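Local coordinates for protein salmonella plasmid virulence: SpvB (Salmonella typhimurium, PDB 6P0X) that forms the N-terminal domain of a secreted toxin that probably ADP-ribosylates host actin on arginine, using NAD, and so blocks filament assembly, at residues S120-E125 against W137-S142; G78-Q83 against Q114-S119. All coordinates share one frame; numbering follows the deposited sequence.

Contact 1 of 2, residues S120-E125 against W137-S142; sequences SFYRLE and WLLHDS
Leu-124 and Leu-139 face each other as a non-hydrogen-bonded pair in an antiparallel beta hairpin, strand 123-129 returning as strand 135-140 with axes 4.8 Å apart. Their side chains lie on the same face of the sheet as Tyr-122 and Trp-137 and build a continuous apolar row, on which Ile-56 of strand 55-58 packs, against Leu-124 and Trp-137. At the middle of the row CD1 of Leu-124 lies 3.9 Å from CB of Leu-139. With chi1 at -180°, Leu-124 swings CG to the side opposite its own N, which brings the branch point to the indole, 3.7 Å from CE3 of Trp-137; the two side chains meet at a slant. The broad indole suits a place between several elements: besides Leu-124 it meets the rings of Tyr-126, Trp-169 and Phe-73. Farther along the row, CD1 of Leu-139 reaches CG of Tyr-122 at 3.7 Å, a branched methyl against the root of a ring. The phenol then runs on away from the hairpin partner, toward Glu-79.

Arg-123 and His-140, whose side chains lie on the opposite face, are a hydrogen-bonded pair with two backbone bonds, His-140 N to Arg-123 O being nearly straight at 172°. Glu-125 and Leu-138 form the next such pair, their side chains alongside each other, with OE1 of Glu-125 3.6 Å from CD2 of Leu-138. Buried Glu-125 has both carboxylate oxygens engaged, OE1 by the indole NH of Trp-127 and OE2 by Arg-123, which probably favours its charged form. Arg-123 NE makes a hydrogen-bonded salt bridge within the strand to Glu-125 OE2 at 2.6 Å, standing above the carboxylate plane. Water 1 donates to both Arg-123 O, at 2.9 Å, and Leu-138 O, at 3.1 Å.

Contact 2 of 2, residues G78-Q83 against Q114-S119; sequences GEVLVQ and QPRTES
Segments 78-83 and 114-119 run antiparallel where they pair: Val-82 and Gln-114 form a hydrogen-bonded pair, exchanging two backbone bonds, and Leu-81 faces Pro-115 in the adjoining non-hydrogen-bonded pair. Proline suits that position because its missing N-H is not called on by the partner strand. Beyond it, Arg-116 N donates to Val-80 O at 2.8 Å and 169°, and water 2 joins the same carbonyl to Thr-117 N.

On one side, Val-82 places CG1 3.8 Å from Arg-116 CA, and the arginine side chain passes Val-82 at about a right angle, bringing NH1 to 4.0 Å from CG2. The bend at chi3 (-80°) swings the guanidinium alongside strand 81-83, past Val-82, where water 3, at its edge and in its plane, links NH1 to Leu-81 O. Glu-79 runs alongside Pro-115, its CG 3.9 Å from the proline CB, while its CB touches CG of Glu-118; its OE1 is held by Asp-77 N. Leu-81 lays CD2 against the peptide carbon of Gln-114, 3.7 Å away. Short antiparallel pairing of this kind joins strand 81-83 to the end of strand 107-115, while Leu-81 also bonds through its backbone to Phe-73, in the antiparallel beta structure of the SpvB-family N-terminal domain.

The centres of the two contacts lie 11 Å apart, on the same side of the domain's centre. They follow in series: contact 2 closes at residue 119 and contact 1 opens at 120, the chain turning from strand 107-115 into strand 123-129, its neighbour in the antiparallel sheet. Strand order across this region is therefore 81-83, 107-115, 123-129, 135-140, with contact 2 joining the first pair and contact 1 the last. Side chains cross between them where the Tyr-122 hydroxyl reaches Glu-79 OE2 at 2.9 Å, a probable hydrogen bond, and packs on Pro-115 and Leu-81. The segment pairs thus belong to a run of adjacent antiparallel strands in the mainly beta N-terminal domain.

Contact 1 of 2, residues S120-E125 against W137-S142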
loop_
_atom_site.group_PDB
_atom_site.type_symbol
_atom_site.label_atom_id
_atom_site.label_comp_id
_atom_site.label_asym_id
_atom_site.label_seq_id
_atom_site.Cartn_x
_atom_site.Cartn_y
_atom_site.Cartn_z
ATOM N N SER A 120 14.676 -12.098 -13.301
ATOM C CA SER A 120 14.692 -11.281 -12.100
ATOM C C SER A 120 16.106 -11.248 -11.544
ATOM O O SER A 120 16.952 -12.071 -11.897
ATOM C CB SER A 120 13.715 -11.812 -11.053
ATOM O OG SER A 120 14.244 -12.965 -10.423
ATOM N N PHE A 121 16.368 -10.259 -10.684
ATOM C CA PHE A 121 17.600 -10.216 -9.907
ATOM C C PHE A 121 17.265 -9.709 -8.501
ATOM O O PHE A 121 17.629 -8.611 -8.092
ATOM C CB PHE A 121 18.672 -9.355 -10.578
ATOM C CG PHE A 121 20.068 -9.705 -10.156
ATOM C CD1 PHE A 121 20.616 -9.164 -9.003
ATOM C CD2 PHE A 121 20.827 -10.593 -10.902
ATOM C CE1 PHE A 121 21.905 -9.491 -8.610
ATOM C CE2 PHE A 121 22.114 -10.925 -10.514
ATOM C CZ PHE A 121 22.653 -10.373 -9.364
ATOM N N TYR A 122 16.525 -10.510 -7.740
ATOM C CA TYR A 122 16.175 -10.137 -6.380
ATOM C C TYR A 122 16.161 -11.375 -5.494
ATOM O O TYR A 122 16.373 -12.501 -5.954
ATOM C CB TYR A 122 14.827 -9.402 -6.340
ATOM C CG TYR A 122 13.624 -10.181 -6.844
ATOM C CD1 TYR A 122 13.168 -11.318 -6.181
ATOM C CD2 TYR A 122 12.904 -9.741 -7.947
ATOM C CE1 TYR A 122 12.064 -12.017 -6.628
ATOM C CE2 TYR A 122 11.787 -10.430 -8.395
ATOM C CZ TYR A 122 11.373 -11.568 -7.731
ATOM O OH TYR A 122 10.264 -12.262 -8.167
ATOM N N ARG A 123 15.920 -11.156 -4.202
ATOM C CA ARG A 123 15.681 -12.241 -3.256
ATOM C C ARG A 123 14.342 -11.976 -2.579
ATOM O O ARG A 123 14.203 -11.004 -1.831
ATOM C CB ARG A 123 16.796 -12.369 -2.220
ATOM C CG ARG A 123 16.631 -13.635 -1.389
ATOM C CD ARG A 123 17.525 -13.689 -0.167
ATOM N NE ARG A 123 17.306 -14.927 0.579
ATOM C CZ ARG A 123 17.834 -16.107 0.257
ATOM N NH1 ARG A 123 18.630 -16.220 -0.800
ATOM N NH2 ARG A 123 17.568 -17.175 0.997
ATOM N N LEU A 124 13.359 -12.826 -2.856
ATOM C CA LEU A 124 12.015 -12.688 -2.312
ATOM C C LEU A 124 11.729 -13.840 -1.359
ATOM O O LEU A 124 11.965 -15.004 -1.699
ATOM C CB LEU A 124 10.982 -12.660 -3.438
ATOM C CG LEU A 124 9.511 -12.512 -3.055
ATOM C CD1 LEU A 124 9.261 -11.176 -2.369
ATOM C CD2 LEU A 124 8.645 -12.656 -4.296
ATOM N N GLU A 125 11.214 -13.518 -0.173
ATOM C CA GLU A 125 10.980 -14.511 0.867
ATOM C C GLU A 125 9.597 -14.339 1.470
ATOM O O GLU A 125 9.118 -13.218 1.662
ATOM C CB GLU A 125 12.021 -14.414 1.978
ATOM C CG GLU A 125 13.440 -14.617 1.517
ATOM C CD GLU A 125 14.435 -14.338 2.615
ATOM O OE1 GLU A 125 14.089 -13.560 3.528
ATOM O OE2 GLU A 125 15.556 -14.889 2.563
ATOM N N TRP A 137 5.932 -10.721 3.582
ATOM C CA TRP A 137 6.947 -10.929 2.557
ATOM C C TRP A 137 8.105 -9.955 2.740
ATOM O O TRP A 137 7.921 -8.819 3.190
ATOM C CB TRP A 137 6.355 -10.782 1.144
ATOM C CG TRP A 137 5.407 -11.887 0.780
ATOM C CD1 TRP A 137 4.107 -12.012 1.178
ATOM C CD2 TRP A 137 5.682 -13.025 -0.051
ATOM N NE1 TRP A 137 3.556 -13.154 0.648
ATOM C CE2 TRP A 137 4.502 -13.793 -0.110
ATOM C CE3 TRP A 137 6.809 -13.467 -0.750
ATOM C CZ2 TRP A 137 4.417 -14.979 -0.841
ATOM C CZ3 TRP A 137 6.723 -14.644 -1.476
ATOM C CH2 TRP A 137 5.536 -15.386 -1.515
ATOM N N LEU A 138 9.300 -10.413 2.371
ATOM C CA LEU A 138 10.519 -9.613 2.431
ATOM C C LEU A 138 11.199 -9.665 1.071
ATOM O O LEU A 138 11.493 -10.753 0.564
ATOM C CB LEU A 138 11.468 -10.126 3.518
ATOM C CG LEU A 138 12.746 -9.314 3.737
ATOM C CD1 LEU A 138 12.440 -7.978 4.404
ATOM C CD2 LEU A 138 13.749 -10.105 4.555
ATOM N N LEU A 139 11.454 -8.497 0.487
ATOM C CA LEU A 139 12.019 -8.397 -0.853
ATOM C C LEU A 139 13.308 -7.588 -0.828
ATOM O O LEU A 139 13.313 -6.438 -0.384
ATOM C CB LEU A 139 11.025 -7.746 -1.823
ATOM C CG LEU A 139 11.607 -7.392 -3.197
ATOM C CD1 LEU A 139 12.037 -8.652 -3.932
ATOM C CD2 LEU A 139 10.613 -6.602 -4.030
ATOM N N HIS A 140 14.387 -8.173 -1.338
ATOM C CA HIS A 140 15.651 -7.470 -1.540
ATOM C C HIS A 140 15.804 -7.306 -3.047
ATOM O O HIS A 140 16.199 -8.248 -3.743
ATOM C CB HIS A 140 16.816 -8.243 -0.931
ATOM C CG HIS A 140 18.095 -7.470 -0.880
ATOM N ND1 HIS A 140 19.330 -8.078 -0.810
ATOM C CD2 HIS A 140 18.331 -6.136 -0.880
ATOM C CE1 HIS A 140 20.273 -7.153 -0.774
ATOM N NE2 HIS A 140 19.693 -5.966 -0.814
ATOM N N ASP A 141 15.474 -6.116 -3.549
ATOM C CA ASP A 141 15.352 -5.922 -4.985
ATOM C C ASP A 141 16.714 -5.667 -5.630
ATOM O O ASP A 141 17.745 -5.541 -4.963
ATOM C CB ASP A 141 14.357 -4.797 -5.300
ATOM C CG ASP A 141 14.817 -3.418 -4.828
ATOM O OD1 ASP A 141 16.023 -3.206 -4.563
ATOM O OD2 ASP A 141 13.943 -2.529 -4.727
ATOM N N SER A 142 16.694 -5.583 -6.960
ATOM C CA SER A 142 17.905 -5.440 -7.760
ATOM C C SER A 142 18.676 -4.155 -7.478
ATOM O O SER A 142 19.810 -4.023 -7.949
ATOM C CB SER A 142 17.537 -5.518 -9.244
ATOM O OG SER A 142 16.713 -4.429 -9.616
HETATM O O HOH W 1 14.439 -11.417 1.002
#

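Contact 2 of 2, residues G78-Q83 against Q114-S119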
loop_
_atom_site.group_PDB
_atom_site.type_symbol
_atom_site.label_atom_id
_atom_site.label_comp_id
_atom_site.label_asym_id
_atom_site.label_seq_id
_atom_site.Cartn_x
_atom_site.Cartn_y
_atom_site.Cartn_z
ATOM N N GLY A 78 3.837 -8.904 -11.035
ATOM C CA GLY A 78 2.814 -9.829 -11.469
ATOM C C GLY A 78 3.316 -11.153 -12.005
ATOM O O GLY A 78 2.500 -11.951 -12.484
ATOM N N GLU A 79 4.623 -11.415 -11.950
ATOM C CA GLU A 79 5.164 -12.650 -12.504
ATOM C C GLU A 79 4.792 -13.836 -11.623
ATOM O O GLU A 79 4.750 -13.729 -10.394
ATOM C CB GLU A 79 6.685 -12.553 -12.647
ATOM C CG GLU A 79 7.453 -12.547 -11.325
ATOM C CD GLU A 79 7.567 -11.164 -10.697
ATOM O OE1 GLU A 79 6.612 -10.366 -10.812
ATOM O OE2 GLU A 79 8.618 -10.880 -10.081
ATOM N N VAL A 80 4.515 -14.973 -12.260
ATOM C CA VAL A 80 4.183 -16.185 -11.520
ATOM C C VAL A 80 5.411 -16.671 -10.764
ATOM O O VAL A 80 6.514 -16.755 -11.321
ATOM C CB VAL A 80 3.642 -17.267 -12.466
ATOM C CG1 VAL A 80 3.392 -18.562 -11.706
ATOM C CG2 VAL A 80 2.361 -16.788 -13.138
ATOM N N LEU A 81 5.229 -16.990 -9.490
ATOM C CA LEU A 81 6.319 -17.402 -8.620
ATOM C C LEU A 81 6.307 -18.910 -8.402
ATOM O O LEU A 81 5.308 -19.596 -8.634
ATOM C CB LEU A 81 6.232 -16.691 -7.269
ATOM C CG LEU A 81 6.353 -15.168 -7.274
ATOM C CD1 LEU A 81 6.069 -14.628 -5.878
ATOM C CD2 LEU A 81 7.728 -14.742 -7.761
ATOM N N VAL A 82 7.450 -19.415 -7.949
ATOM C CA VAL A 82 7.611 -20.815 -7.584
ATOM C C VAL A 82 8.651 -20.877 -6.475
ATOM O O VAL A 82 9.559 -20.040 -6.406
ATOM C CB VAL A 82 8.015 -21.678 -8.805
ATOM C CG1 VAL A 82 9.385 -21.260 -9.333
ATOM C CG2 VAL A 82 7.994 -23.160 -8.457
ATOM N N GLN A 83 8.497 -21.853 -5.583
ATOM C CA GLN A 83 9.481 -22.035 -4.524
ATOM C C GLN A 83 10.835 -22.374 -5.129
ATOM O O GLN A 83 10.932 -23.171 -6.066
ATOM C CB GLN A 83 9.063 -23.154 -3.569
ATOM C CG GLN A 83 7.787 -22.905 -2.798
ATOM C CD GLN A 83 7.622 -23.886 -1.650
ATOM O OE1 GLN A 83 8.600 -24.450 -1.154
ATOM N NE2 GLN A 83 6.382 -24.095 -1.223
ATOM N N GLN A 114 10.806 -17.386 -6.334
ATOM C CA GLN A 114 11.462 -16.789 -7.488
ATOM C C GLN A 114 10.542 -16.903 -8.688
ATOM O O GLN A 114 9.636 -17.745 -8.702
ATOM C CB GLN A 114 12.808 -17.477 -7.760
ATOM C CG GLN A 114 12.691 -18.906 -8.261
ATOM C CD GLN A 114 14.038 -19.582 -8.386
ATOM O OE1 GLN A 114 14.824 -19.587 -7.438
ATOM N NE2 GLN A 114 14.314 -20.158 -9.552
ATOM N N PRO A 115 10.747 -16.088 -9.722
ATOM C CA PRO A 115 9.905 -16.194 -10.919
ATOM C C PRO A 115 10.053 -17.548 -11.600
ATOM O O PRO A 115 11.155 -18.090 -11.720
ATOM C CB PRO A 115 10.405 -15.054 -11.814
ATOM C CG PRO A 115 11.071 -14.103 -10.885
ATOM C CD PRO A 115 11.653 -14.926 -9.783
ATOM N N ARG A 116 8.914 -18.102 -12.025
ATOM C CA ARG A 116 8.911 -19.409 -12.674
ATOM C C ARG A 116 9.578 -19.349 -14.044
ATOM O O ARG A 116 10.380 -20.222 -14.392
ATOM C CB ARG A 116 7.478 -19.924 -12.800
ATOM C CG ARG A 116 7.362 -21.237 -13.550
ATOM C CD ARG A 116 5.920 -21.685 -13.651
ATOM N NE ARG A 116 5.494 -22.319 -12.410
ATOM C CZ ARG A 116 5.459 -23.633 -12.217
ATOM N NH1 ARG A 116 5.060 -24.118 -11.049
ATOM N NH2 ARG A 116 5.832 -24.459 -13.185
ATOM N N THR A 117 9.250 -18.329 -14.836
ATOM C CA THR A 117 9.771 -18.201 -16.194
ATOM C C THR A 117 10.357 -16.834 -16.515
ATOM O O THR A 117 11.115 -16.727 -17.487
ATOM C CB THR A 117 8.682 -18.520 -17.235
ATOM O OG1 THR A 117 7.529 -17.702 -16.997
ATOM C CG2 THR A 117 8.292 -19.992 -17.177
ATOM N N GLU A 118 10.052 -15.799 -15.743
ATOM C CA GLU A 118 10.518 -14.453 -16.035
ATOM C C GLU A 118 11.909 -14.235 -15.452
ATOM O O GLU A 118 12.363 -14.962 -14.565
ATOM C CB GLU A 118 9.536 -13.418 -15.468
ATOM C CG GLU A 118 8.207 -13.384 -16.203
ATOM C CD GLU A 118 8.330 -12.842 -17.613
ATOM O OE1 GLU A 118 8.730 -11.668 -17.771
ATOM O OE2 GLU A 118 8.121 -13.622 -18.565
ATOM N N SER A 119 12.584 -13.211 -15.965
ATOM C CA SER A 119 13.896 -12.844 -15.462
ATOM C C SER A 119 13.753 -11.945 -14.243
ATOM O O SER A 119 12.807 -11.159 -14.138
ATOM C CB SER A 119 14.705 -12.133 -16.542
ATOM O OG SER A 119 14.143 -10.866 -16.829
HETATM O O HOH W 2 7.421 -16.150 -13.934
HETATM O O HOH W 3 4.028 -21.752 -9.577
#